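Local coordinates for tetrapyrrole methylase family protein (Chlorobaculum tepidum, PDB 3HH1) that probably methylates the 2'-hydroxyl of cytidine 1402 in 16S rRNA with S-adenosyl-L-methionine, this chain being an N-terminal piece of the whole enzyme, at residues 6-11 against 109-114; 33-38 against 81-86. One frame throughout, in Å; residues are numbered along the deposited sequence.

Contact 1: 6-11 against 109-114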
ATOM      1  N   GLY A   6       5.917   2.045  19.933  1.00 20.98           N
ATOM      2  CA  GLY A   6       6.044   3.052  18.894  1.00 19.88           C
ATOM      3  C   GLY A   6       5.087   2.731  17.776  1.00 18.90           C
ATOM      4  O   GLY A   6       4.611   1.591  17.618  1.00 17.75           O
ATOM      5  N   THR A   7       4.810   3.758  16.994  1.00 18.06           N
ATOM      6  CA  THR A   7       3.923   3.687  15.853  1.00 17.29           C
ATOM      7  C   THR A   7       4.739   3.720  14.585  1.00 16.57           C
ATOM      8  O   THR A   7       5.694   4.511  14.466  1.00 16.02           O
ATOM      9  CB  THR A   7       2.939   4.877  15.906  1.00 17.46           C
ATOM     10  OG1 THR A   7       2.060   4.694  17.027  1.00 17.96           O
ATOM     11  CG2 THR A   7       2.096   5.011  14.614  1.00 18.92           C
ATOM     12  N   LEU A   8       4.356   2.859  13.632  1.00 15.18           N
ATOM     13  CA  LEU A   8       4.865   2.942  12.285  1.00 15.26           C
ATOM     14  C   LEU A   8       3.948   3.897  11.485  1.00 13.22           C
ATOM     15  O   LEU A   8       2.777   3.534  11.172  1.00 16.36           O
ATOM     16  CB  LEU A   8       4.908   1.590  11.615  1.00 15.31           C
ATOM     17  CG  LEU A   8       5.547   1.593  10.226  1.00 17.25           C
ATOM     18  CD1 LEU A   8       7.087   2.051  10.259  1.00 18.11           C
ATOM     19  CD2 LEU A   8       5.409   0.263   9.519  1.00 20.55           C
ATOM     20  N   TYR A   9       4.422   5.102  11.185  1.00 11.99           N
ATOM     21  CA  TYR A   9       3.673   6.049  10.348  1.00 12.81           C
ATOM     22  C   TYR A   9       4.011   5.847   8.893  1.00 14.24           C
ATOM     23  O   TYR A   9       5.174   5.830   8.545  1.00 16.24           O
ATOM     24  CB  TYR A   9       4.019   7.495  10.713  1.00 13.10           C
ATOM     25  CG  TYR A   9       3.503   7.895  12.066  1.00 14.43           C
ATOM     26  CD1 TYR A   9       2.158   8.109  12.272  1.00 16.57           C
ATOM     27  CD2 TYR A   9       4.362   8.004  13.157  1.00 14.94           C
ATOM     28  CE1 TYR A   9       1.671   8.443  13.493  1.00 18.59           C
ATOM     29  CE2 TYR A   9       3.885   8.317  14.386  1.00 17.66           C
ATOM     30  CZ  TYR A   9       2.535   8.562  14.564  1.00 18.81           C
ATOM     31  OH  TYR A   9       2.043   8.892  15.818  1.00 20.04           O
ATOM     32  N   VAL A  10       3.016   5.617   8.057  1.00 14.85           N
ATOM     33  CA  VAL A  10       3.227   5.453   6.633  1.00 14.52           C
ATOM     34  C   VAL A  10       2.900   6.805   5.966  1.00 16.94           C
ATOM     35  O   VAL A  10       1.741   7.268   5.971  1.00 18.54           O
ATOM     36  CB  VAL A  10       2.378   4.309   6.055  1.00 14.70           C
ATOM     37  CG1 VAL A  10       2.710   4.144   4.603  1.00 13.37           C
ATOM     38  CG2 VAL A  10       2.658   2.984   6.845  1.00 12.28           C
ATOM     39  N   VAL A  11       3.930   7.407   5.373  1.00 17.02           N
ATOM     40  CA  VAL A  11       3.873   8.742   4.835  1.00 19.23           C
ATOM     41  C   VAL A  11       4.045   8.679   3.324  1.00 20.95           C
ATOM     42  O   VAL A  11       5.096   8.231   2.826  1.00 21.20           O
ATOM     43  CB  VAL A  11       4.968   9.626   5.474  1.00 19.13           C
ATOM     44  CG1 VAL A  11       4.804  11.060   4.995  1.00 22.72           C
ATOM     45  CG2 VAL A  11       4.908   9.540   7.028  1.00 20.10           C
ATOM     46  N   LEU A 109       1.902  -4.115  16.490  1.00 19.05           N
ATOM     47  CA  LEU A 109       2.332  -2.728  16.577  1.00 20.24           C
ATOM     48  C   LEU A 109       1.469  -1.854  15.661  1.00 21.79           C
ATOM     49  O   LEU A 109       1.066  -2.289  14.594  1.00 19.97           O
ATOM     50  CB  LEU A 109       3.817  -2.631  16.204  1.00 19.51           C
ATOM     51  CG  LEU A 109       4.759  -3.474  17.085  1.00 17.68           C
ATOM     52  CD1 LEU A 109       6.160  -3.611  16.405  1.00 16.64           C
ATOM     53  CD2 LEU A 109       4.904  -2.845  18.461  1.00 19.82           C
ATOM     54  N   PRO A 110       1.192  -0.614  16.079  1.00 26.08           N
ATOM     55  CA  PRO A 110       0.281   0.267  15.357  1.00 26.93           C
ATOM     56  C   PRO A 110       0.870   0.748  14.035  1.00 27.66           C
ATOM     57  O   PRO A 110       2.063   1.049  13.978  1.00 27.33           O
ATOM     58  CB  PRO A 110       0.093   1.455  16.297  1.00 28.61           C
ATOM     59  CG  PRO A 110       0.873   1.240  17.451  1.00 27.55           C
ATOM     60  CD  PRO A 110       1.593  -0.055  17.377  1.00 27.44           C
ATOM     61  N   VAL A 111       0.066   0.723  12.983  1.00 27.64           N
ATOM     62  CA  VAL A 111       0.492   1.190  11.658  1.00 27.61           C
ATOM     63  C   VAL A 111      -0.537   2.238  11.253  1.00 29.44           C
ATOM     64  O   VAL A 111      -1.735   1.927  11.199  1.00 30.19           O
ATOM     65  CB  VAL A 111       0.544   0.071  10.621  1.00 27.72           C
ATOM     66  CG1 VAL A 111       0.954   0.637   9.240  1.00 27.00           C
ATOM     67  CG2 VAL A 111       1.545  -1.072  11.094  1.00 24.99           C
ATOM     68  N   VAL A 112      -0.072   3.461  11.045  1.00 28.66           N
ATOM     69  CA  VAL A 112      -0.940   4.619  10.880  1.00 30.33           C
ATOM     70  C   VAL A 112      -0.605   5.387   9.626  1.00 28.81           C
ATOM     71  O   VAL A 112       0.531   5.837   9.444  1.00 28.11           O
ATOM     72  CB  VAL A 112      -0.810   5.567  12.089  1.00 28.83           C
ATOM     73  CG1 VAL A 112      -1.646   6.884  11.873  1.00 32.10           C
ATOM     74  CG2 VAL A 112      -1.209   4.821  13.354  1.00 32.95           C
ATOM     75  N   PRO A 113      -1.604   5.586   8.758  1.00 29.69           N
ATOM     76  CA  PRO A 113      -1.331   6.355   7.544  1.00 29.60           C
ATOM     77  C   PRO A 113      -1.261   7.853   7.826  1.00 30.95           C
ATOM     78  O   PRO A 113      -2.028   8.341   8.654  1.00 30.29           O
ATOM     79  CB  PRO A 113      -2.535   6.021   6.656  1.00 30.77           C
ATOM     80  CG  PRO A 113      -3.656   5.674   7.611  1.00 31.37           C
ATOM     81  CD  PRO A 113      -2.981   5.052   8.807  1.00 30.36           C
ATOM     82  N   VAL A 114      -0.359   8.557   7.152  1.00 32.63           N
ATOM     83  CA  VAL A 114      -0.318  10.010   7.244  1.00 34.93           C
ATOM     84  C   VAL A 114      -0.650  10.576   5.861  1.00 38.67           C
ATOM     85  O   VAL A 114       0.215  10.519   4.980  1.00 39.18           O
ATOM     86  CB  VAL A 114       1.006  10.524   7.757  1.00 34.67           C
ATOM     87  CG1 VAL A 114       0.945  12.077   7.899  1.00 33.49           C
ATOM     88  CG2 VAL A 114       1.270   9.872   9.071  1.00 32.76           C
TER

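Contact 2: 33-38 against 81-86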
ATOM      1  N   GLY A  33      11.849   8.644  14.882  1.00 17.91           N
ATOM      2  CA  GLY A  33      13.045   7.988  15.413  1.00 17.99           C
ATOM      3  C   GLY A  33      13.910   7.460  14.281  1.00 17.27           C
ATOM      4  O   GLY A  33      15.137   7.391  14.412  1.00 17.82           O
ATOM      5  N   ALA A  34      13.287   7.077  13.173  1.00 16.33           N
ATOM      6  CA  ALA A  34      14.053   6.620  11.984  1.00 15.70           C
ATOM      7  C   ALA A  34      13.115   6.717  10.830  1.00 17.17           C
ATOM      8  O   ALA A  34      11.889   6.723  11.016  1.00 15.94           O
ATOM      9  CB  ALA A  34      14.533   5.155  12.130  1.00 16.77           C
ATOM     10  N   ILE A  35      13.680   6.776   9.634  1.00 16.41           N
ATOM     11  CA  ILE A  35      12.878   6.780   8.436  1.00 17.28           C
ATOM     12  C   ILE A  35      13.237   5.538   7.657  1.00 17.57           C
ATOM     13  O   ILE A  35      14.418   5.305   7.405  1.00 20.00           O
ATOM     14  CB  ILE A  35      13.131   8.068   7.646  1.00 18.29           C
ATOM     15  CG1 ILE A  35      12.575   9.280   8.451  1.00 18.92           C
ATOM     16  CG2 ILE A  35      12.513   7.984   6.222  1.00 18.29           C
ATOM     17  CD1 ILE A  35      12.628  10.576   7.769  1.00 24.72           C
ATOM     18  N   ALA A  36      12.234   4.752   7.273  1.00 18.40           N
ATOM     19  CA  ALA A  36      12.457   3.506   6.506  1.00 18.37           C
ATOM     20  C   ALA A  36      12.052   3.783   5.090  1.00 19.69           C
ATOM     21  O   ALA A  36      11.020   4.445   4.837  1.00 18.60           O
ATOM     22  CB  ALA A  36      11.616   2.378   7.075  1.00 19.25           C
ATOM     23  N   CYS A  37      12.848   3.317   4.137  1.00 19.58           N
ATOM     24  CA  CYS A  37      12.549   3.656   2.776  1.00 22.31           C
ATOM     25  C   CYS A  37      13.142   2.624   1.875  1.00 22.97           C
ATOM     26  O   CYS A  37      14.118   1.970   2.227  1.00 22.62           O
ATOM     27  CB  CYS A  37      13.101   5.043   2.423  1.00 22.65           C
ATOM     28  SG  CYS A  37      14.884   5.191   2.731  1.00 32.03           S
ATOM     29  N   GLU A  38      12.531   2.452   0.718  1.00 23.95           N
ATOM     30  CA  GLU A  38      13.054   1.496  -0.242  1.00 27.03           C
ATOM     31  C   GLU A  38      13.978   2.204  -1.233  1.00 27.24           C
ATOM     32  O   GLU A  38      14.880   1.597  -1.797  1.00 28.25           O
ATOM     33  CB  GLU A  38      11.887   0.747  -0.909  1.00 27.41           C
ATOM     34  CG  GLU A  38      12.283  -0.509  -1.618  1.00 33.68           C
ATOM     35  CD  GLU A  38      12.194  -0.366  -3.101  1.00 38.88           C
ATOM     36  OE1 GLU A  38      11.572   0.630  -3.559  1.00 42.80           O
ATOM     37  OE2 GLU A  38      12.737  -1.247  -3.805  1.00 43.28           O
ATOM     38  N   ASP A  81       8.780   5.951  17.417  1.00 18.81           N
ATOM     39  CA  ASP A  81       8.116   5.961  16.129  1.00 18.96           C
ATOM     40  C   ASP A  81       9.088   5.772  14.981  1.00 17.72           C
ATOM     41  O   ASP A  81      10.271   6.118  15.080  1.00 20.52           O
ATOM     42  CB  ASP A  81       7.357   7.255  15.963  1.00 19.64           C
ATOM     43  CG  ASP A  81       6.420   7.509  17.111  1.00 23.21           C
ATOM     44  OD1 ASP A  81       6.048   6.518  17.813  1.00 29.88           O
ATOM     45  OD2 ASP A  81       6.061   8.699  17.331  1.00 26.90           O
ATOM     46  N   VAL A  82       8.572   5.238  13.893  1.00 17.45           N
ATOM     47  CA  VAL A  82       9.313   5.098  12.649  1.00 16.62           C
ATOM     48  C   VAL A  82       8.409   5.586  11.532  1.00 16.69           C
ATOM     49  O   VAL A  82       7.222   5.322  11.590  1.00 15.00           O
ATOM     50  CB  VAL A  82       9.686   3.611  12.407  1.00 16.66           C
ATOM     51  CG1 VAL A  82      10.324   3.416  11.028  1.00 14.75           C
ATOM     52  CG2 VAL A  82      10.623   3.108  13.507  1.00 17.56           C
ATOM     53  N   ALA A  83       8.966   6.286  10.528  1.00 15.59           N
ATOM     54  CA  ALA A  83       8.188   6.729   9.395  1.00 16.09           C
ATOM     55  C   ALA A  83       8.620   5.912   8.188  1.00 15.23           C
ATOM     56  O   ALA A  83       9.794   5.862   7.903  1.00 16.80           O
ATOM     57  CB  ALA A  83       8.404   8.239   9.123  1.00 16.05           C
ATOM     58  N   LEU A  84       7.684   5.227   7.556  1.00 16.96           N
ATOM     59  CA  LEU A  84       7.945   4.520   6.293  1.00 16.95           C
ATOM     60  C   LEU A  84       7.485   5.457   5.165  1.00 16.99           C
ATOM     61  O   LEU A  84       6.331   5.859   5.125  1.00 15.92           O
ATOM     62  CB  LEU A  84       7.152   3.203   6.263  1.00 17.32           C
ATOM     63  CG  LEU A  84       7.159   2.423   4.949  1.00 19.06           C
ATOM     64  CD1 LEU A  84       8.555   2.087   4.546  1.00 20.42           C
ATOM     65  CD2 LEU A  84       6.324   1.163   5.195  1.00 23.16           C
ATOM     66  N   VAL A  85       8.405   5.816   4.276  0.50 17.38           N
ATOM     67  CA  VAL A  85       8.045   6.638   3.156  0.50 18.56           C
ATOM     68  C   VAL A  85       7.696   5.718   1.998  0.50 19.97           C
ATOM     69  O   VAL A  85       8.294   4.663   1.799  0.50 18.99           O
ATOM     70  CB  VAL A  85       9.147   7.634   2.780  0.50 18.88           C
ATOM     71  CG1 VAL A  85       9.392   8.597   3.957  0.50 18.36           C
ATOM     72  CG2 VAL A  85      10.394   6.915   2.411  0.50 19.69           C
ATOM     73  N   THR A  86       6.673   6.110   1.269  1.00 21.48           N
ATOM     74  CA  THR A  86       6.283   5.413   0.075  1.00 24.49           C
ATOM     75  C   THR A  86       6.040   6.490  -0.947  1.00 25.95           C
ATOM     76  O   THR A  86       5.962   7.669  -0.607  1.00 25.96           O
ATOM     77  CB  THR A  86       5.016   4.535   0.276  1.00 25.98           C
ATOM     78  OG1 THR A  86       3.894   5.358   0.629  1.00 29.51           O
ATOM     79  CG2 THR A  86       5.253   3.476   1.370  1.00 28.25           C
TER
HETATM   80  O   HOH W   1      10.947   4.838  -0.437  1.00 33.27           O
HETATM   81  O   HOH W   2       9.480   2.372   0.769  1.00 36.21           O

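Contact 1: 6-11 against 109-114
Thr-7 holds its OG1 beside the backbone N (chi1 -68°), and this sets CG2 against Val-112 CG2 at 3.5 Å. The two segments form a parallel beta pair in the central sheet of the tetrapyrrole methylase domain. Thr-7 CG2 also lies over one face of the Tyr-9 ring, 3.5 Å above its centre. The Thr-7 and Pro-110 side chains cross at about a right angle, with OG1 3.7 Å from Pro-110 CG. With an alanine in place of Thr-7, the Tyr-9 face would probably lose its methyl lid and Val-112 CG2 its closest neighbour, so the ring would be less fixed. Tyr-9 is swung back beside its own N (chi1 -69°) and runs alongside Val-112. Its CD1 lies 3.8 Å from Val-114 CG2. Val-11 and Val-114 continue this face, which packs on helix 23-31. On the other face, Val-10 CG2 touches Val-111 CG1. Ile-93 of the second subunit packs on both valines, and helix 98-106 packs on Leu-8 and Val-111. Four backbone bonds join the strands. Leu-8 N donates to Pro-110 O, and Val-112 N to Leu-8 O. Val-10 N reaches Val-112 O at 2.9 Å, and Val-114 N reaches Val-10 O at 2.7 Å.

Contact 2: 33-38 against 81-86
Ala-36 bonds to the neighbouring parallel strand in both directions, through its N to Ala-83 O (2.8 Å) and through its O to Val-85 N (3.0 Å), and the strand axes are turned 29° from each other. Ala-83 N also donates to Ala-34 O. At the start of the pair, Gly-33 N meets Asp-81 O from above the carbonyl plane in a bent bond of 131°. The side chains that meet across the pair are apolar and buried. Leu-84 CG lies trans to its backbone N (chi1 172°), and the branch carries CD1 back over the other strand, 3.4 Å from Ala-36 O. Val-82 CG1 comes near Ala-36 CB. Helix 65-77 covers this face through Leu-75, Leu-76 and Val-72. On the reverse face, Ile-35 CG2 sits 3.8 Å from Ala-83 O. Leu-29 and Leu-47 close over Ile-35 there. Beyond Ala-36 the direct backbone bonding to 81-86 stops. Two waters bridge Glu-38 N and Val-85 O instead, each with one weak link. Parallel strands buried between helix 65-77 on one face and helices 23-31 and 40-49 on the other are characteristic of the alpha/beta fold of the tetrapyrrole methylase domain.

In the fold
The chain enters through 6-11, whose partner 109-114 arrives only near the C terminus of this fragment, so contact 1 closes a loop spanning almost all of it. Contact 2 lies wholly within that loop. After helix 23-31 comes 33-38, then helix 40-49, strand 57-59 and helix 65-77, before 81-86 closes the smaller loop. Helix 98-106 then leads back to 109-114. The loops nest and do not cross. Strands 8-13 and 82-87 are sheet neighbours, probably joined by Tyr-9 N to Val-82 O and Leu-84 N to Tyr-9 O. Asp-81 OD1 also accepts a hydrogen bond from Thr-7 N. Contact 2 thus joins central strands, while contact 1 adds strand 111-114, outermost within this chain.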